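Local coordinates for protein SorB (Sorangium cellulosum, PDB 6B2V) that forms part of the sorangicin polyketide assembly line, this chain being the pyran synthase domain of module nine, a dehydratase-like double hotdog, at residues A[26-38]-A[43-55]. Sequence-based numbering, arbitrary orientation.
Sequences QRHPLVHREVADA and AFAAVFDGAEPFL
R33 pairs with A45 and E34 with F44 in an antiparallel beta hairpin. It lies in the predicted N-terminal hotdog fold of this dehydratase-like domain, and strand 33-35 is an edge strand within this chain. A45 faces H32 and R33, a classic beta bulge. Its O accepts from both H32 N (2.9 Å) and R33 N (3.0 Å), while A45 N donates to R33 O. At the far end V35 N donates to A43 O in a nearly straight bond, coming from above the carbonyl plane. V35 CG1 lies 3.8 Å from A43 CB, on the same face as R33 and A45. A water accepts from A43 N and donates to V35 O and E34 OE2.

F44 and E34 lie on the other face. E34 stretches across the F44 ring, with CG anti to the backbone N (chi1 -179°) and over one face. The carboxylate plane is 35° from the ring plane, and OE1 forms a salt bridge with R42. V31 CG1 touches F44 CB at 3.9 Å. Helix 64-77 also packs against F44, through A74.

Before the bulge, L30 CD2 reaches F54 CZ and the F48 ring. H32 NE2 donates to P29 O in a bent bond that limits the turn of the imidazole. The A46 methyl makes a CH-pi contact with this ring: CB sits 3.6 Å from the centroid, 10° off the normal.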
ATOM      1  N   GLN A  26     -21.759   3.437   6.761  1.00 30.00           N
ATOM      2  CA  GLN A  26     -20.664   4.407   6.659  1.00 30.00           C
ATOM      3  C   GLN A  26     -20.151   4.495   5.244  1.00 30.00           C
ATOM      4  O   GLN A  26     -19.760   3.510   4.718  1.00 30.00           O
ATOM      5  CB  GLN A  26     -19.497   4.001   7.562  1.00 30.00           C
ATOM      6  CG  GLN A  26     -18.283   4.896   7.383  1.00 30.00           C
ATOM      7  CD  GLN A  26     -16.932   4.196   7.622  1.00 30.00           C
ATOM      8  OE1 GLN A  26     -15.975   4.366   6.842  1.00 30.00           O
ATOM      9  NE2 GLN A  26     -16.851   3.416   8.707  1.00 30.00           N
ATOM     10  N   ARG A  27     -20.215   5.652   4.616  1.00 31.02           N
ATOM     11  CA  ARG A  27     -19.743   5.780   3.260  1.00 35.29           C
ATOM     12  C   ARG A  27     -18.238   5.563   3.072  1.00 35.34           C
ATOM     13  O   ARG A  27     -17.477   6.068   3.813  1.00 33.93           O
ATOM     14  CB  ARG A  27     -20.104   7.187   2.791  1.00 36.85           C
ATOM     15  CG  ARG A  27     -19.584   7.589   1.434  1.00 40.10           C
ATOM     16  CD  ARG A  27     -19.678   9.091   1.175  1.00 40.71           C
ATOM     17  NE  ARG A  27     -18.632   9.910   1.777  1.00 45.22           N
ATOM     18  CZ  ARG A  27     -17.391  10.055   1.316  1.00 41.83           C
ATOM     19  NH1 ARG A  27     -16.964   9.385   0.270  1.00 38.93           N
ATOM     20  NH2 ARG A  27     -16.574  10.876   1.933  1.00 37.80           N
ATOM     21  N   HIS A  28     -17.848   4.786   2.086  1.00 29.17           N
ATOM     22  CA  HIS A  28     -16.452   4.635   1.774  1.00 26.12           C
ATOM     23  C   HIS A  28     -16.330   4.501   0.282  1.00 25.28           C
ATOM     24  O   HIS A  28     -17.059   3.770  -0.294  1.00 25.41           O
ATOM     25  CB  HIS A  28     -15.886   3.453   2.506  1.00 24.33           C
ATOM     26  CG  HIS A  28     -14.406   3.357   2.406  1.00 22.09           C
ATOM     27  ND1 HIS A  28     -13.777   2.841   1.309  1.00 18.89           N
ATOM     28  CD2 HIS A  28     -13.428   3.713   3.260  1.00 19.66           C
ATOM     29  CE1 HIS A  28     -12.478   2.901   1.476  1.00 18.72           C
ATOM     30  NE2 HIS A  28     -12.241   3.417   2.657  1.00 19.84           N
ATOM     31  N   PRO A  29     -15.346   5.108  -0.339  1.00 21.25           N
ATOM     32  CA  PRO A  29     -15.232   5.058  -1.793  1.00 21.45           C
ATOM     33  C   PRO A  29     -15.062   3.650  -2.364  1.00 19.74           C
ATOM     34  O   PRO A  29     -15.320   3.436  -3.494  1.00 21.53           O
ATOM     35  CB  PRO A  29     -13.982   5.868  -2.073  1.00 26.52           C
ATOM     36  CG  PRO A  29     -13.915   6.807  -0.935  1.00 25.38           C
ATOM     37  CD  PRO A  29     -14.370   6.044   0.236  1.00 21.95           C
ATOM     38  N   LEU A  30     -14.538   2.761  -1.562  1.00 20.77           N
ATOM     39  CA  LEU A  30     -14.274   1.409  -2.043  1.00 19.20           C
ATOM     40  C   LEU A  30     -15.218   0.321  -1.576  1.00 19.18           C
ATOM     41  O   LEU A  30     -15.066  -0.789  -1.944  1.00 21.34           O
ATOM     42  CB  LEU A  30     -12.819   1.011  -1.777  1.00 18.86           C
ATOM     43  CG  LEU A  30     -11.740   2.031  -2.113  1.00 17.16           C
ATOM     44  CD1 LEU A  30     -10.419   1.506  -1.622  1.00 17.03           C
ATOM     45  CD2 LEU A  30     -11.663   2.338  -3.591  1.00 18.81           C
ATOM     46  N   VAL A  31     -16.131   0.642  -0.696  1.00 20.23           N
ATOM     47  CA  VAL A  31     -17.083  -0.313  -0.215  1.00 20.64           C
ATOM     48  C   VAL A  31     -18.470   0.277  -0.289  1.00 22.50           C
ATOM     49  O   VAL A  31     -18.796   1.079   0.490  1.00 25.71           O
ATOM     50  CB  VAL A  31     -16.790  -0.641   1.237  1.00 22.81           C
ATOM     51  CG1 VAL A  31     -17.791  -1.623   1.759  1.00 22.83           C
ATOM     52  CG2 VAL A  31     -15.392  -1.176   1.369  1.00 22.14           C
ATOM     53  N   HIS A  32     -19.258  -0.145  -1.259  1.00 23.09           N
ATOM     54  CA  HIS A  32     -20.589   0.405  -1.429  1.00 23.47           C
ATOM     55  C   HIS A  32     -21.765  -0.338  -0.813  1.00 26.49           C
ATOM     56  O   HIS A  32     -22.711   0.269  -0.423  1.00 26.78           O
ATOM     57  CB  HIS A  32     -20.855   0.645  -2.898  1.00 22.92           C
ATOM     58  CG  HIS A  32     -19.821   1.471  -3.581  1.00 24.88           C
ATOM     59  ND1 HIS A  32     -19.707   1.546  -4.941  1.00 26.57           N
ATOM     60  CD2 HIS A  32     -18.866   2.277  -3.083  1.00 27.02           C
ATOM     61  CE1 HIS A  32     -18.716   2.349  -5.253  1.00 29.57           C
ATOM     62  NE2 HIS A  32     -18.187   2.806  -4.139  1.00 25.63           N
ATOM     63  N   ARG A  33     -21.713  -1.660  -0.764  1.00 25.89           N
ATOM     64  CA  ARG A  33     -22.842  -2.385  -0.200  1.00 27.92           C
ATOM     65  C   ARG A  33     -22.413  -3.722   0.371  1.00 31.90           C
ATOM     66  O   ARG A  33     -21.361  -4.256   0.022  1.00 27.28           O
ATOM     67  CB  ARG A  33     -23.985  -2.458  -1.216  1.00 31.18           C
ATOM     68  CG  ARG A  33     -23.667  -3.283  -2.451  1.00 32.77           C
ATOM     69  CD  ARG A  33     -24.805  -3.233  -3.459  1.00 39.54           C
ATOM     70  NE  ARG A  33     -24.535  -4.059  -4.633  1.00 45.79           N
ATOM     71  CZ  ARG A  33     -23.806  -3.666  -5.673  1.00 47.41           C
ATOM     72  NH1 ARG A  33     -23.270  -2.452  -5.688  1.00 46.39           N
ATOM     73  NH2 ARG A  33     -23.611  -4.484  -6.697  1.00 44.56           N
ATOM     74  N   GLU A  34     -23.243  -4.254   1.259  1.00 27.34           N
ATOM     75  CA  GLU A  34     -23.025  -5.575   1.795  1.00 25.48           C
ATOM     76  C   GLU A  34     -23.803  -6.540   0.896  1.00 27.74           C
ATOM     77  O   GLU A  34     -24.872  -6.246   0.477  1.00 33.32           O
ATOM     78  CB  GLU A  34     -23.398  -5.724   3.272  1.00 28.06           C
ATOM     79  CG  GLU A  34     -23.131  -7.128   3.779  1.00 30.18           C
ATOM     80  CD  GLU A  34     -23.007  -7.298   5.263  1.00 32.45           C
ATOM     81  OE1 GLU A  34     -23.159  -6.358   5.996  1.00 34.30           O
ATOM     82  OE2 GLU A  34     -22.727  -8.390   5.652  1.00 33.93           O
ATOM     83  N   VAL A  35     -23.217  -7.691   0.663  1.00 27.39           N
ATOM     84  CA  VAL A  35     -23.760  -8.671  -0.203  1.00 33.07           C
ATOM     85  C   VAL A  35     -23.906 -10.010   0.506  1.00 31.57           C
ATOM     86  O   VAL A  35     -23.149 -10.346   1.342  1.00 34.20           O
ATOM     87  CB  VAL A  35     -22.874  -8.665  -1.435  1.00 34.40           C
ATOM     88  CG1 VAL A  35     -22.290  -9.965  -1.821  1.00 38.89           C
ATOM     89  CG2 VAL A  35     -23.489  -7.869  -2.532  1.00 36.25           C
ATOM     90  N   ALA A  36     -24.954 -10.739   0.178  1.00 41.05           N
ATOM     91  CA  ALA A  36     -25.223 -11.981   0.867  1.00 38.30           C
ATOM     92  C   ALA A  36     -24.248 -13.110   0.632  1.00 39.29           C
ATOM     93  O   ALA A  36     -23.801 -13.307  -0.444  1.00 43.73           O
ATOM     94  CB  ALA A  36     -26.649 -12.425   0.622  1.00 41.57           C
ATOM     95  N   ASP A  37     -23.950 -13.815   1.704  1.00 41.07           N
ATOM     96  CA  ASP A  37     -23.057 -14.940   1.756  1.00 43.66           C
ATOM     97  C   ASP A  37     -23.481 -15.895   2.883  1.00 43.55           C
ATOM     98  O   ASP A  37     -24.292 -15.572   3.719  1.00 44.28           O
ATOM     99  CB  ASP A  37     -21.620 -14.498   1.974  1.00 42.11           C
ATOM    100  CG  ASP A  37     -20.640 -15.314   1.200  1.00 45.03           C
ATOM    101  OD1 ASP A  37     -21.013 -16.245   0.530  1.00 47.94           O
ATOM    102  OD2 ASP A  37     -19.464 -15.017   1.241  1.00 48.51           O
ATOM    103  N   ALA A  38     -22.777 -17.006   2.980  1.00 47.42           N
ATOM    104  CA  ALA A  38     -23.082 -18.072   3.918  1.00 43.45           C
ATOM    105  C   ALA A  38     -22.000 -18.498   4.853  1.00 45.33           C
ATOM    106  O   ALA A  38     -20.881 -18.168   4.683  1.00 47.51           O
ATOM    107  CB  ALA A  38     -23.433 -19.283   3.120  1.00 43.84           C
ATOM    108  N   ALA A  43     -19.564 -10.502   2.954  1.00 27.63           N
ATOM    109  CA  ALA A  43     -19.097 -10.038   1.678  1.00 27.70           C
ATOM    110  C   ALA A  43     -19.593  -8.657   1.394  1.00 28.16           C
ATOM    111  O   ALA A  43     -20.666  -8.305   1.748  1.00 26.81           O
ATOM    112  CB  ALA A  43     -19.557 -11.003   0.586  1.00 26.15           C
ATOM    113  N   PHE A  44     -18.742  -7.864   0.764  1.00 22.31           N
ATOM    114  CA  PHE A  44     -19.033  -6.502   0.393  1.00 20.16           C
ATOM    115  C   PHE A  44     -18.639  -6.232  -1.036  1.00 21.38           C
ATOM    116  O   PHE A  44     -17.794  -6.875  -1.531  1.00 20.73           O
ATOM    117  CB  PHE A  44     -18.323  -5.494   1.306  1.00 22.52           C
ATOM    118  CG  PHE A  44     -18.688  -5.639   2.735  1.00 21.02           C
ATOM    119  CD1 PHE A  44     -18.105  -6.589   3.475  1.00 21.44           C
ATOM    120  CD2 PHE A  44     -19.619  -4.839   3.302  1.00 27.37           C
ATOM    121  CE1 PHE A  44     -18.433  -6.776   4.776  1.00 28.46           C
ATOM    122  CE2 PHE A  44     -19.957  -5.006   4.609  1.00 25.32           C
ATOM    123  CZ  PHE A  44     -19.362  -5.975   5.344  1.00 26.05           C
ATOM    124  N   ALA A  45     -19.285  -5.264  -1.656  1.00 19.80           N
ATOM    125  CA  ALA A  45     -19.048  -4.946  -3.029  1.00 20.94           C
ATOM    126  C   ALA A  45     -19.067  -3.472  -3.361  1.00 21.57           C
ATOM    127  O   ALA A  45     -19.583  -2.712  -2.636  1.00 20.12           O
ATOM    128  CB  ALA A  45     -20.058  -5.687  -3.879  1.00 22.32           C
ATOM    129  N   ALA A  46     -18.404  -3.127  -4.455  1.00 19.48           N
ATOM    130  CA  ALA A  46     -18.377  -1.812  -5.019  1.00 18.46           C
ATOM    131  C   ALA A  46     -18.268  -1.896  -6.534  1.00 19.77           C
ATOM    132  O   ALA A  46     -17.676  -2.754  -7.043  1.00 20.86           O
ATOM    133  CB  ALA A  46     -17.212  -0.999  -4.453  1.00 20.11           C
ATOM    134  N   VAL A  47     -18.845  -0.941  -7.221  1.00 19.66           N
ATOM    135  CA  VAL A  47     -18.750  -0.854  -8.653  1.00 19.90           C
ATOM    136  C   VAL A  47     -17.977   0.402  -9.027  1.00 22.68           C
ATOM    137  O   VAL A  47     -18.275   1.413  -8.554  1.00 23.39           O
ATOM    138  CB  VAL A  47     -20.136  -0.732  -9.293  1.00 25.34           C
ATOM    139  CG1 VAL A  47     -20.008  -0.571 -10.771  1.00 27.36           C
ATOM    140  CG2 VAL A  47     -20.949  -1.952  -8.963  1.00 27.84           C
ATOM    141  N   PHE A  48     -16.990   0.268  -9.881  1.00 21.82           N
ATOM    142  CA  PHE A  48     -16.177   1.360 -10.336  1.00 22.69           C
ATOM    143  C   PHE A  48     -16.327   1.552 -11.812  1.00 25.27           C
ATOM    144  O   PHE A  48     -16.430   0.627 -12.532  1.00 23.94           O
ATOM    145  CB  PHE A  48     -14.718   1.095 -10.014  1.00 23.91           C
ATOM    146  CG  PHE A  48     -14.478   0.798  -8.582  1.00 23.79           C
ATOM    147  CD1 PHE A  48     -14.403   1.810  -7.670  1.00 22.63           C
ATOM    148  CD2 PHE A  48     -14.373  -0.472  -8.136  1.00 21.04           C
ATOM    149  CE1 PHE A  48     -14.210   1.550  -6.358  1.00 21.47           C
ATOM    150  CE2 PHE A  48     -14.176  -0.736  -6.814  1.00 18.42           C
ATOM    151  CZ  PHE A  48     -14.100   0.283  -5.912  1.00 21.51           C
ATOM    152  N   ASP A  49     -16.434   2.787 -12.211  1.00 24.13           N
ATOM    153  CA  ASP A  49     -16.565   3.128 -13.610  1.00 27.67           C
ATOM    154  C   ASP A  49     -15.349   3.696 -14.292  1.00 28.61           C
ATOM    155  O   ASP A  49     -15.359   3.868 -15.453  1.00 29.54           O
ATOM    156  CB  ASP A  49     -17.782   4.005 -13.872  1.00 30.20           C
ATOM    157  CG  ASP A  49     -17.670   5.367 -13.287  1.00 32.49           C
ATOM    158  OD1 ASP A  49     -16.631   5.766 -12.821  1.00 28.17           O
ATOM    159  OD2 ASP A  49     -18.669   6.035 -13.293  1.00 37.05           O
ATOM    160  N   GLY A  50     -14.286   3.909 -13.557  1.00 24.91           N
ATOM    161  CA  GLY A  50     -13.093   4.445 -14.145  1.00 27.48           C
ATOM    162  C   GLY A  50     -12.917   5.943 -14.075  1.00 27.93           C
ATOM    163  O   GLY A  50     -11.867   6.453 -14.383  1.00 27.36           O
ATOM    164  N   ALA A  51     -13.947   6.624 -13.635  1.00 29.74           N
ATOM    165  CA  ALA A  51     -13.863   8.070 -13.482  1.00 28.70           C
ATOM    166  C   ALA A  51     -13.489   8.480 -12.070  1.00 32.06           C
ATOM    167  O   ALA A  51     -13.360   9.642 -11.808  1.00 32.22           O
ATOM    168  CB  ALA A  51     -15.142   8.739 -13.933  1.00 29.10           C
ATOM    169  N   GLU A  52     -13.325   7.525 -11.180  1.00 23.94           N
ATOM    170  CA  GLU A  52     -12.907   7.782  -9.829  1.00 24.95           C
ATOM    171  C   GLU A  52     -11.488   8.356  -9.879  1.00 26.66           C
ATOM    172  O   GLU A  52     -10.685   7.911 -10.645  1.00 25.82           O
ATOM    173  CB  GLU A  52     -12.924   6.476  -9.002  1.00 26.93           C
ATOM    174  CG  GLU A  52     -14.293   5.853  -8.762  1.00 28.87           C
ATOM    175  CD  GLU A  52     -14.781   5.010  -9.927  1.00 25.62           C
ATOM    176  OE1 GLU A  52     -14.028   4.744 -10.803  1.00 25.54           O
ATOM    177  OE2 GLU A  52     -15.935   4.621  -9.931  1.00 29.60           O
ATOM    178  N   PRO A  53     -11.184   9.332  -9.027  1.00 27.46           N
ATOM    179  CA  PRO A  53      -9.875   9.947  -9.065  1.00 26.06           C
ATOM    180  C   PRO A  53      -8.786   8.932  -8.812  1.00 25.88           C
ATOM    181  O   PRO A  53      -7.834   8.923  -9.538  1.00 24.90           O
ATOM    182  CB  PRO A  53      -9.942  10.947  -7.929  1.00 26.34           C
ATOM    183  CG  PRO A  53     -11.354  11.345  -7.902  1.00 27.03           C
ATOM    184  CD  PRO A  53     -12.054  10.026  -8.088  1.00 28.58           C
ATOM    185  N   PHE A  54      -8.996   8.000  -7.904  1.00 23.06           N
ATOM    186  CA  PHE A  54      -7.954   7.014  -7.611  1.00 25.45           C
ATOM    187  C   PHE A  54      -7.566   6.200  -8.819  1.00 23.60           C
ATOM    188  O   PHE A  54      -6.474   5.746  -8.886  1.00 23.31           O
ATOM    189  CB  PHE A  54      -8.168   6.217  -6.336  1.00 23.52           C
ATOM    190  CG  PHE A  54      -9.086   5.054  -6.488  1.00 24.31           C
ATOM    191  CD1 PHE A  54     -10.424   5.216  -6.398  1.00 25.24           C
ATOM    192  CD2 PHE A  54      -8.597   3.823  -6.729  1.00 23.91           C
ATOM    193  CE1 PHE A  54     -11.269   4.154  -6.553  1.00 22.46           C
ATOM    194  CE2 PHE A  54      -9.425   2.762  -6.902  1.00 20.37           C
ATOM    195  CZ  PHE A  54     -10.759   2.917  -6.804  1.00 21.83           C
ATOM    196  N   LEU A  55      -8.512   5.909  -9.702  1.00 21.65           N
ATOM    197  CA  LEU A  55      -8.226   5.257 -10.965  1.00 23.42           C
ATOM    198  C   LEU A  55      -7.640   6.160 -12.047  1.00 24.05           C
ATOM    199  O   LEU A  55      -6.744   5.825 -12.747  1.00 25.22           O
ATOM    200  CB  LEU A  55      -9.450   4.480 -11.497  1.00 23.34           C
ATOM    201  CG  LEU A  55      -9.848   3.309 -10.607  1.00 23.89           C
ATOM    202  CD1 LEU A  55     -11.220   2.784 -10.979  1.00 22.13           C
ATOM    203  CD2 LEU A  55      -8.839   2.209 -10.702  1.00 19.78           C
TER
HETATM  204  O   HOH W   1     -22.346 -10.630   3.946  1.00 31.80           O